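Local coordinates for imelysin (Bacteroides ovatus ATCC 8483, PDB 3OYV), which is an imelysin-like protein of the outer membrane that probably binds metal and is implicated in bacterial iron uptake, at residues Gly90-Lys93 against Ile94-Tyr98; Asn99-Ala103 against Gly104-Glu108; Asp123-Thr126 against Asn127-Tyr130; Phe344-Leu347 against Glu348-Tyr352. All coordinates share one frame; numbering follows the deposited sequence.

Contact 1: Gly90-Lys93 against Ile94-Tyr98; sequences GTAK and IGDPY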
loop_
_atom_site.group_PDB
_atom_site.type_symbol
_atom_site.label_atom_id
_atom_site.label_comp_id
_atom_site.label_asym_id
_atom_site.label_seq_id
_atom_site.Cartn_x
_atom_site.Cartn_y
_atom_site.Cartn_z
ATOM N N GLY A 90 0.569 -1.024 -13.185
ATOM C CA GLY A 90 1.111 -1.053 -14.546
ATOM C C GLY A 90 1.116 0.299 -15.235
ATOM O O GLY A 90 2.124 0.710 -15.851
ATOM N N THR A 91 -0.010 0.961 -15.163
ATOM C CA THR A 91 -0.199 2.141 -15.978
ATOM C C THR A 91 0.235 3.422 -15.262
ATOM O O THR A 91 0.619 4.369 -15.916
ATOM C CB THR A 91 -1.652 2.346 -16.446
ATOM O OG1 THR A 91 -2.419 2.627 -15.315
ATOM C CG2 THR A 91 -2.281 1.159 -17.113
ATOM N N ALA A 92 0.197 3.448 -13.923
ATOM C CA ALA A 92 0.571 4.650 -13.177
ATOM C C ALA A 92 1.910 4.512 -12.467
ATOM O O ALA A 92 2.855 5.270 -12.741
ATOM C CB ALA A 92 -0.514 5.061 -12.197
ATOM N N LYS A 93 2.030 3.544 -11.574
ATOM C CA LYS A 93 3.272 3.437 -10.804
ATOM C C LYS A 93 4.486 3.177 -11.714
ATOM O O LYS A 93 5.550 3.798 -11.555
ATOM C CB LYS A 93 3.156 2.388 -9.691
ATOM C CG LYS A 93 2.044 2.671 -8.689
ATOM C CD LYS A 93 2.032 1.662 -7.543
ATOM C CE LYS A 93 0.883 1.859 -6.573
ATOM N NZ LYS A 93 1.197 1.230 -5.262
ATOM N N ILE A 94 4.331 2.265 -12.663
ATOM C CA ILE A 94 5.387 1.968 -13.631
ATOM C C ILE A 94 5.234 2.851 -14.884
ATOM O O ILE A 94 6.200 3.478 -15.365
ATOM C CB ILE A 94 5.411 0.456 -14.004
ATOM C CG1 ILE A 94 5.597 -0.367 -12.725
ATOM C CG2 ILE A 94 6.527 0.175 -15.076
ATOM C CD1 ILE A 94 5.493 -1.866 -12.969
ATOM N N GLY A 95 4.019 2.941 -15.385
ATOM C CA GLY A 95 3.732 3.599 -16.646
ATOM C C GLY A 95 3.967 5.090 -16.696
ATOM O O GLY A 95 4.423 5.621 -17.722
ATOM N N ASP A 96 3.633 5.803 -15.633
ATOM C CA ASP A 96 3.839 7.257 -15.653
ATOM C C ASP A 96 5.320 7.617 -15.773
ATOM O O ASP A 96 5.698 8.395 -16.659
ATOM C CB ASP A 96 3.149 7.959 -14.488
ATOM C CG ASP A 96 1.650 7.988 -14.628
ATOM O OD1 ASP A 96 1.134 7.771 -15.746
ATOM O OD2 ASP A 96 0.980 8.272 -13.601
ATOM N N PRO A 97 6.175 7.070 -14.895
ATOM C CA PRO A 97 7.602 7.344 -15.110
ATOM C C PRO A 97 8.106 6.895 -16.491
ATOM O O PRO A 97 8.898 7.599 -17.130
ATOM C CB PRO A 97 8.279 6.619 -13.937
ATOM C CG PRO A 97 7.226 6.520 -12.914
ATOM C CD PRO A 97 5.940 6.353 -13.626
ATOM N N TYR A 98 7.678 5.726 -16.942
ATOM C CA TYR A 98 8.107 5.239 -18.250
ATOM C C TYR A 98 7.718 6.197 -19.375
ATOM O O TYR A 98 8.564 6.565 -20.195
ATOM C CB TYR A 98 7.505 3.824 -18.499
ATOM C CG TYR A 98 7.904 3.286 -19.847
ATOM C CD1 TYR A 98 9.152 2.676 -20.035
ATOM C CD2 TYR A 98 7.054 3.419 -20.972
ATOM C CE1 TYR A 98 9.569 2.235 -21.294
ATOM C CE2 TYR A 98 7.469 2.977 -22.228
ATOM C CZ TYR A 98 8.705 2.382 -22.379
ATOM O OH TYR A 98 9.118 1.933 -23.616
#

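Contact 2: Asn99-Ala103 against Gly104-Glu108; sequences NLYKA and GNTEE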
loop_
_atom_site.group_PDB
_atom_site.type_symbol
_atom_site.label_atom_id
_atom_site.label_comp_id
_atom_site.label_asym_id
_atom_site.label_seq_id
_atom_site.Cartn_x
_atom_site.Cartn_y
_atom_site.Cartn_z
ATOM N N ASN A 99 6.472 6.639 -19.402
ATOM C CA ASN A 99 6.045 7.515 -20.504
ATOM C C ASN A 99 6.725 8.886 -20.424
ATOM O O ASN A 99 7.133 9.439 -21.449
ATOM C CB ASN A 99 4.538 7.649 -20.526
ATOM C CG ASN A 99 3.874 6.380 -20.962
ATOM O OD1 ASN A 99 4.425 5.619 -21.752
ATOM N ND2 ASN A 99 2.693 6.130 -20.426
ATOM N N LEU A 100 6.874 9.438 -19.217
ATOM C CA LEU A 100 7.671 10.670 -19.075
ATOM C C LEU A 100 9.088 10.485 -19.652
ATOM O O LEU A 100 9.593 11.342 -20.400
ATOM C CB LEU A 100 7.788 11.068 -17.596
ATOM C CG LEU A 100 6.583 11.695 -16.940
ATOM C CD1 LEU A 100 6.691 11.703 -15.400
ATOM C CD2 LEU A 100 6.311 13.112 -17.509
ATOM N N TYR A 101 9.734 9.378 -19.331
ATOM C CA TYR A 101 11.103 9.145 -19.709
ATOM C C TYR A 101 11.180 9.062 -21.234
ATOM O O TYR A 101 12.052 9.695 -21.863
ATOM C CB TYR A 101 11.630 7.858 -19.064
ATOM C CG TYR A 101 13.114 7.744 -19.147
ATOM C CD1 TYR A 101 13.774 7.442 -20.355
ATOM C CD2 TYR A 101 13.909 8.004 -18.022
ATOM C CE1 TYR A 101 15.140 7.372 -20.407
ATOM C CE2 TYR A 101 15.266 7.945 -18.092
ATOM C CZ TYR A 101 15.887 7.633 -19.259
ATOM O OH TYR A 101 17.278 7.566 -19.320
ATOM N N LYS A 102 10.293 8.270 -21.840
ATOM C CA LYS A 102 10.355 8.075 -23.296
ATOM C C LYS A 102 10.074 9.364 -24.065
ATOM O O LYS A 102 10.539 9.486 -25.213
ATOM C CB LYS A 102 9.402 6.980 -23.726
ATOM C CG LYS A 102 9.703 5.595 -23.159
ATOM C CD LYS A 102 11.107 5.100 -23.404
ATOM C CE LYS A 102 11.425 4.886 -24.858
ATOM N NZ LYS A 102 12.755 4.199 -24.989
ATOM N N ALA A 103 9.313 10.289 -23.460
ATOM C CA ALA A 103 9.048 11.607 -24.043
ATOM C C ALA A 103 10.222 12.585 -23.915
ATOM O O ALA A 103 10.119 13.720 -24.402
ATOM C CB ALA A 103 7.833 12.217 -23.418
ATOM N N GLY A 104 11.283 12.164 -23.234
ATOM C CA GLY A 104 12.477 12.984 -23.029
ATOM C C GLY A 104 12.457 13.723 -21.701
ATOM O O GLY A 104 13.428 14.428 -21.373
ATOM N N ASN A 105 11.373 13.576 -20.921
ATOM C CA ASN A 105 11.271 14.222 -19.593
ATOM C C ASN A 105 11.878 13.311 -18.537
ATOM O O ASN A 105 11.206 12.836 -17.598
ATOM C CB ASN A 105 9.827 14.558 -19.272
ATOM C CG ASN A 105 9.222 15.485 -20.296
ATOM O OD1 ASN A 105 8.131 15.238 -20.850
ATOM N ND2 ASN A 105 9.926 16.556 -20.569
ATOM N N THR A 106 13.166 13.052 -18.701
ATOM C CA THR A 106 13.816 11.976 -17.990
ATOM C C THR A 106 14.011 12.290 -16.512
ATOM O O THR A 106 13.975 11.395 -15.672
ATOM C CB THR A 106 15.143 11.611 -18.647
ATOM O OG1 THR A 106 15.985 12.754 -18.662
ATOM C CG2 THR A 106 14.944 11.129 -20.111
ATOM N N GLU A 107 14.298 13.544 -16.198
ATOM C CA GLU A 107 14.488 13.914 -14.785
ATOM C C GLU A 107 13.148 13.959 -14.047
ATOM O O GLU A 107 13.050 13.471 -12.906
ATOM C CB GLU A 107 15.281 15.203 -14.674
ATOM C CG GLU A 107 16.693 15.020 -15.234
ATOM C CD GLU A 107 17.556 14.030 -14.484
ATOM O OE1 GLU A 107 17.569 14.084 -13.231
ATOM O OE2 GLU A 107 18.221 13.219 -15.152
ATOM N N GLU A 108 12.104 14.466 -14.701
ATOM C CA GLU A 108 10.767 14.360 -14.129
ATOM C C GLU A 108 10.435 12.887 -13.867
ATOM O O GLU A 108 9.881 12.553 -12.824
ATOM C CB GLU A 108 9.733 14.987 -15.055
ATOM C CG GLU A 108 8.414 15.234 -14.379
ATOM C CD GLU A 108 7.359 15.818 -15.286
ATOM O OE1 GLU A 108 7.704 16.264 -16.390
ATOM O OE2 GLU A 108 6.176 15.820 -14.876
#

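Contact 3: Asp123-Thr126 against Asn127-Tyr130; sequences DDYT and NNIY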
loop_
_atom_site.group_PDB
_atom_site.type_symbol
_atom_site.label_atom_id
_atom_site.label_comp_id
_atom_site.label_asym_id
_atom_site.label_seq_id
_atom_site.Cartn_x
_atom_site.Cartn_y
_atom_site.Cartn_z
ATOM N N ASP A 123 9.910 -3.850 -4.972
ATOM C CA ASP A 123 9.341 -4.674 -3.930
ATOM C C ASP A 123 7.942 -4.199 -3.536
ATOM O O ASP A 123 7.057 -5.005 -3.292
ATOM C CB ASP A 123 10.288 -4.738 -2.729
ATOM C CG ASP A 123 11.525 -5.589 -2.969
ATOM O OD1 ASP A 123 11.525 -6.396 -3.920
ATOM O OD2 ASP A 123 12.479 -5.437 -2.166
ATOM N N ASP A 124 7.746 -2.876 -3.496
ATOM C CA ASP A 124 6.454 -2.266 -3.249
ATOM C C ASP A 124 5.434 -2.796 -4.259
ATOM O O ASP A 124 4.392 -3.352 -3.901
ATOM C CB ASP A 124 6.683 -0.754 -3.356
ATOM C CG ASP A 124 5.429 0.093 -3.280
ATOM O OD1 ASP A 124 4.288 -0.387 -3.164
ATOM O OD2 ASP A 124 5.602 1.348 -3.324
ATOM N N TYR A 125 5.750 -2.635 -5.539
ATOM C CA TYR A 125 4.767 -2.942 -6.577
ATOM C C TYR A 125 4.515 -4.447 -6.646
ATOM O O TYR A 125 3.393 -4.878 -6.926
ATOM C CB TYR A 125 5.173 -2.400 -7.954
ATOM C CG TYR A 125 5.615 -0.940 -8.016
ATOM C CD1 TYR A 125 5.321 -0.016 -6.999
ATOM C CD2 TYR A 125 6.355 -0.502 -9.106
ATOM C CE1 TYR A 125 5.801 1.287 -7.059
ATOM C CE2 TYR A 125 6.822 0.787 -9.174
ATOM C CZ TYR A 125 6.542 1.689 -8.157
ATOM O OH TYR A 125 7.087 2.966 -8.260
ATOM N N THR A 126 5.558 -5.234 -6.384
ATOM C CA THR A 126 5.427 -6.685 -6.319
ATOM C C THR A 126 4.488 -7.079 -5.174
ATOM O O THR A 126 3.601 -7.927 -5.347
ATOM C CB THR A 126 6.788 -7.367 -6.162
ATOM O OG1 THR A 126 7.635 -6.989 -7.237
ATOM C CG2 THR A 126 6.681 -8.884 -6.159
ATOM N N ASN A 127 4.659 -6.440 -4.006
ATOM C CA ASN A 127 3.731 -6.676 -2.886
ATOM C C ASN A 127 2.307 -6.322 -3.229
ATOM O O ASN A 127 1.375 -6.998 -2.808
ATOM C CB ASN A 127 4.183 -5.903 -1.642
ATOM C CG ASN A 127 5.331 -6.568 -0.918
ATOM O OD1 ASN A 127 5.602 -7.758 -1.102
ATOM N ND2 ASN A 127 6.035 -5.793 -0.090
ATOM N N ASN A 128 2.121 -5.278 -4.033
ATOM C CA ASN A 128 0.790 -4.940 -4.496
ATOM C C ASN A 128 0.174 -6.105 -5.310
ATOM O O ASN A 128 -1.014 -6.404 -5.210
ATOM C CB ASN A 128 0.763 -3.683 -5.381
ATOM C CG ASN A 128 1.232 -2.383 -4.695
ATOM O OD1 ASN A 128 1.615 -1.464 -5.419
ATOM N ND2 ASN A 128 1.211 -2.291 -3.362
ATOM N N ILE A 129 0.997 -6.748 -6.128
ATOM C CA ILE A 129 0.518 -7.908 -6.895
ATOM C C ILE A 129 0.236 -9.093 -5.947
ATOM O O ILE A 129 -0.743 -9.817 -6.126
ATOM C CB ILE A 129 1.482 -8.290 -8.031
ATOM C CG1 ILE A 129 1.685 -7.117 -9.012
ATOM C CG2 ILE A 129 0.972 -9.537 -8.743
ATOM C CD1 ILE A 129 0.442 -6.533 -9.598
ATOM N N TYR A 130 1.077 -9.275 -4.926
ATOM C CA TYR A 130 0.790 -10.305 -3.937
ATOM C C TYR A 130 -0.492 -10.051 -3.172
ATOM O O TYR A 130 -1.104 -10.999 -2.718
ATOM C CB TYR A 130 1.965 -10.501 -2.983
ATOM C CG TYR A 130 3.161 -11.148 -3.632
ATOM C CD1 TYR A 130 2.992 -12.146 -4.585
ATOM C CD2 TYR A 130 4.455 -10.779 -3.291
ATOM C CE1 TYR A 130 4.076 -12.755 -5.188
ATOM C CE2 TYR A 130 5.559 -11.395 -3.891
ATOM C CZ TYR A 130 5.341 -12.373 -4.830
ATOM O OH TYR A 130 6.422 -12.984 -5.430
#

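Contact 4: Phe344-Leu347 against Glu348-Tyr352; sequences FHTL and EFLLY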
loop_
_atom_site.group_PDB
_atom_site.type_symbol
_atom_site.label_atom_id
_atom_site.label_comp_id
_atom_site.label_asym_id
_atom_site.label_seq_id
_atom_site.Cartn_x
_atom_site.Cartn_y
_atom_site.Cartn_z
ATOM N N PHE A 344 3.244 7.467 4.616
ATOM C CA PHE A 344 4.416 6.623 4.513
ATOM C C PHE A 344 5.571 7.260 3.728
ATOM O O PHE A 344 6.731 7.081 4.068
ATOM C CB PHE A 344 4.064 5.297 3.865
ATOM C CG PHE A 344 3.452 4.270 4.794
ATOM C CD1 PHE A 344 4.232 3.718 5.796
ATOM C CD2 PHE A 344 2.140 3.818 4.619
ATOM C CE1 PHE A 344 3.735 2.740 6.587
ATOM C CE2 PHE A 344 1.628 2.815 5.429
ATOM C CZ PHE A 344 2.427 2.298 6.448
ATOM N N HIS A 345 5.254 7.943 2.619
ATOM C CA HIS A 345 6.310 8.453 1.790
ATOM C C HIS A 345 6.991 9.704 2.359
ATOM O O HIS A 345 8.134 9.969 2.057
ATOM C CB HIS A 345 5.845 8.635 0.363
ATOM C CG HIS A 345 5.465 7.341 -0.270
ATOM N ND1 HIS A 345 6.375 6.319 -0.476
ATOM C CD2 HIS A 345 4.279 6.899 -0.730
ATOM C CE1 HIS A 345 5.748 5.298 -1.039
ATOM N NE2 HIS A 345 4.471 5.618 -1.179
ATOM N N THR A 346 6.288 10.456 3.184
ATOM C CA THR A 346 6.926 11.555 3.923
ATOM C C THR A 346 7.892 10.998 4.952
ATOM O O THR A 346 9.010 11.474 5.068
ATOM C CB THR A 346 5.894 12.514 4.559
ATOM O OG1 THR A 346 5.167 13.147 3.511
ATOM C CG2 THR A 346 6.627 13.581 5.359
ATOM N N LEU A 347 7.477 9.967 5.688
ATOM C CA LEU A 347 8.433 9.334 6.594
ATOM C C LEU A 347 9.596 8.737 5.843
ATOM O O LEU A 347 10.721 8.831 6.291
ATOM C CB LEU A 347 7.723 8.311 7.437
ATOM C CG LEU A 347 8.435 7.849 8.680
ATOM C CD1 LEU A 347 9.022 8.994 9.510
ATOM C CD2 LEU A 347 7.406 7.004 9.513
ATOM N N GLU A 348 9.300 8.137 4.695
ATOM C CA GLU A 348 10.366 7.609 3.851
ATOM C C GLU A 348 11.406 8.692 3.493
ATOM O O GLU A 348 12.622 8.471 3.578
ATOM C CB GLU A 348 9.750 7.000 2.568
ATOM C CG GLU A 348 10.695 6.171 1.713
ATOM C CD GLU A 348 10.132 5.925 0.312
ATOM O OE1 GLU A 348 9.085 6.495 -0.028
ATOM O OE2 GLU A 348 10.801 5.198 -0.447
ATOM N N PHE A 349 10.899 9.857 3.082
ATOM C CA PHE A 349 11.777 11.004 2.742
ATOM C C PHE A 349 12.688 11.379 3.912
ATOM O O PHE A 349 13.850 11.713 3.727
ATOM C CB PHE A 349 10.868 12.179 2.377
ATOM C CG PHE A 349 11.580 13.470 2.034
ATOM C CD1 PHE A 349 12.018 14.330 3.013
ATOM C CD2 PHE A 349 11.675 13.888 0.725
ATOM C CE1 PHE A 349 12.643 15.512 2.670
ATOM C CE2 PHE A 349 12.276 15.093 0.396
ATOM C CZ PHE A 349 12.772 15.879 1.367
ATOM N N LEU A 350 12.118 11.332 5.106
ATOM C CA LEU A 350 12.797 11.709 6.350
ATOM C C LEU A 350 13.797 10.681 6.842
ATOM O O LEU A 350 14.682 11.018 7.634
ATOM C CB LEU A 350 11.744 12.033 7.425
ATOM C CG LEU A 350 10.848 13.268 7.177
ATOM C CD1 LEU A 350 9.668 13.301 8.179
ATOM C CD2 LEU A 350 11.665 14.586 7.175
ATOM N N LEU A 351 13.680 9.436 6.352
ATOM C CA LEU A 351 14.512 8.334 6.795
ATOM C C LEU A 351 15.596 7.893 5.807
ATOM O O LEU A 351 16.592 7.307 6.219
ATOM C CB LEU A 351 13.650 7.115 7.161
ATOM C CG LEU A 351 12.778 7.261 8.394
ATOM C CD1 LEU A 351 11.896 6.015 8.547
ATOM C CD2 LEU A 351 13.646 7.500 9.651
ATOM N N TYR A 352 15.351 8.112 4.512
ATOM C CA TYR A 352 16.186 7.605 3.443
ATOM C C TYR A 352 16.687 8.700 2.516
ATOM O O TYR A 352 16.006 9.721 2.332
ATOM C CB TYR A 352 15.381 6.660 2.575
ATOM C CG TYR A 352 15.011 5.329 3.167
ATOM C CD1 TYR A 352 15.833 4.233 3.024
ATOM C CD2 TYR A 352 13.774 5.151 3.797
ATOM C CE1 TYR A 352 15.440 2.986 3.502
ATOM C CE2 TYR A 352 13.396 3.927 4.300
ATOM C CZ TYR A 352 14.219 2.842 4.128
ATOM O OH TYR A 352 13.786 1.629 4.603
#

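Contact 1: Gly90-Lys93 against Ile94-Tyr98
The carboxylate of Asp-96 folds back over the preceding turn and lies against Ala-92, its CG 3.5 Å from Ala-92 O. The two residues sit four apart in helix 71-102, at a place where the spiral opens into a wider pi-type turn around 90-93 and then kinks at Pro-97. The fold-back comes from the first torsion of Asp-96: CG stands beside its own backbone N and opposite the carbonyl carbon (chi1 -72°), which sets OD2 3.8 Å from Ala-92 CB. A small methyl suits this place, because it leaves room for the acidic group on the outer side of the helix. The backbones join where Asp-96 N donates to Ala-92 O at 3.0 Å.

Gly-95 fits the wide turn for a steric reason. Its CA comes within 3.3 Å of Thr-91 O in a C-H...O contact, and a beta carbon would run into that same oxygen. On the buried side, Ile-94 packs on Tyr-125, Phe-182 and Met-195, an apolar surface made by helices 121-137 and 189-214 and a loop. Lys-93 reaches inward on an extended chain, where its NZ bonds Asn-128, Glu-114 and a bound unidentified ligand and makes a salt bridge with Glu-286; its charge is probably balanced by the two glutamates, with the amide as a further acceptor.

Pro-97 has no N-H to give the turn before it, and its ring carbon CD instead rests 3.3 Å from Lys-93 O and 3.4 Å from Ala-92 O.

Contact 2: Asn99-Ala103 against Gly104-Glu108
A Schellman motif ends helix 71-102 at Gly-104, whose N donates to Tyr-101 O at 2.9 Å, while Asn-105 N reaches back to Leu-100 O, also at 2.9 Å. Gly-104 has a positive phi of 95°, where a beta carbon would be jammed against Ala-103 O, a clash that glycine, with no beta carbon, avoids. The chain then turns through Asn-105, the centre of an inverse gamma turn closed by a weak bond from Thr-106 N to Gly-104 O, and enters helix 106-111.

Across the turn, the Thr-106 methyl CG2 sits over the middle of the Tyr-101 ring, 3.6 Å from its centroid and only 5° off the normal, a CH-pi contact. Tyr-101 swings its ring this way because CG lies opposite the backbone N (chi1 -166°), and Ile-186, Pro-187 and Leu-110 also touch it. A serine in place of Tyr-101 would probably leave the Thr-106 methyl without its aromatic partner and open a gap beside Pro-187.

Two backbone N-H groups beyond the helix are thus bonded by carbonyls of its last turn, while the methyl on the ring face joins the two helices without any polar partner.

Contact 3: Asp123-Thr126 against Asn127-Tyr130
This is a regular i to i+4 contact within helix 121-137, near the middle of the protein, where Asp-124 meets Asn-128 and Thr-126 meets Tyr-130. The backbone bonds run evenly: Asn-127 N gives to Asp-123 O at 2.9 Å, and Tyr-130 N to Thr-126 O at 2.9 Å.

On one flank the Thr-126 methyl CG2 lies 3.6 Å from Tyr-130 CE2, the two side chains running alongside and pointing the same way. CG2 stands opposite the Thr-126 backbone N, leaving OG1 (chi1 -57°) to bond Arg-122 O in the previous turn. Threonine suits both duties, having a methyl for the ring and a hydroxyl for the helix on the same carbon.

On another flank Asp-124 OD1 stands 3.6 Å from Asn-128 ND2, with carboxylate and amide planes nearly perpendicular, 84° apart. Their firmer partners lie elsewhere: Asp-124 OD2 bonds Ser-115, and the Asn-128 amide accepts from Lys-93 through OD1 and donates to Glu-283 O through ND2, which fixes its rotation. Replacing Asn-128 with a leucine would probably leave the Lys-93 ammonium without one acceptor and the Glu-283 carbonyl without that donor.

With Asp-124 also close to a bound unidentified ligand, the polar flank is consistent with the lining of a pocket, carried on one amphipathic helix of this predominantly helical fold.

Contact 4: Phe344-Leu347 against Glu348-Tyr352
A nearly straight hydrogen bond joins two side chains only three residues apart: His-345 ND1 donates to Glu-348 OE1 at 2.8 Å, with 173° at the hydrogen. These are the histidine and glutamate of the GxHxxE signature of imelysin-like proteins, in helix 343-351. OE1 lies at the edge of the imidazole, close to its plane, whereas the ring meets the carboxylate on its syn side, 32° out of the carboxylate plane. Glu-348 gets there with CG opposite its backbone N (chi1 -169°) and an extended chain, which lays it alongside His-345.

The pair is held from both ends. Glu-348 OE2 bonds Ser-118, His-345 NE2 bonds an unidentified ligand, and Trp-305 meets the imidazole edge-to-face; the ring is thereby fixed in its turn, consistent with the family's proposed functional site.

The opposite flank of the helix is apolar. Leu-347 CG touches Leu-351 CD1 at 3.9 Å, their chains crossing at a slant, and Thr-346 CG2 runs beside Leu-350 CD1. Leucines suit this side because Leu-252, Leu-259 and Met-28 of neighbouring helices pack on it.

At the helix end Glu-348 O accepts from two donors, Leu-351 N at 3.1 Å and Tyr-352 N at 2.9 Å.

From the N terminus, contacts 1 and 2 follow directly on one another along helix 71-102. Contact 1 spans its widened turn, and contact 2 closes the short turn into helix 106-111; the centres of contacts 1 and 2 lie about 11 Å apart. Contact 3 comes next, within helix 121-137, and touches contact 1 through Ile-94 CG1 and Tyr-125 CD2, 3.7 Å apart, so helix 71-102 packs on helix 121-137, with only the short helix 106-111 between them in the chain. Contact 4 comes much later, in helix 343-351, about 5 Å from contact 3 at the nearest atoms without touching it. All four are in series: none nests in or crosses another, and each spans only neighbouring turns.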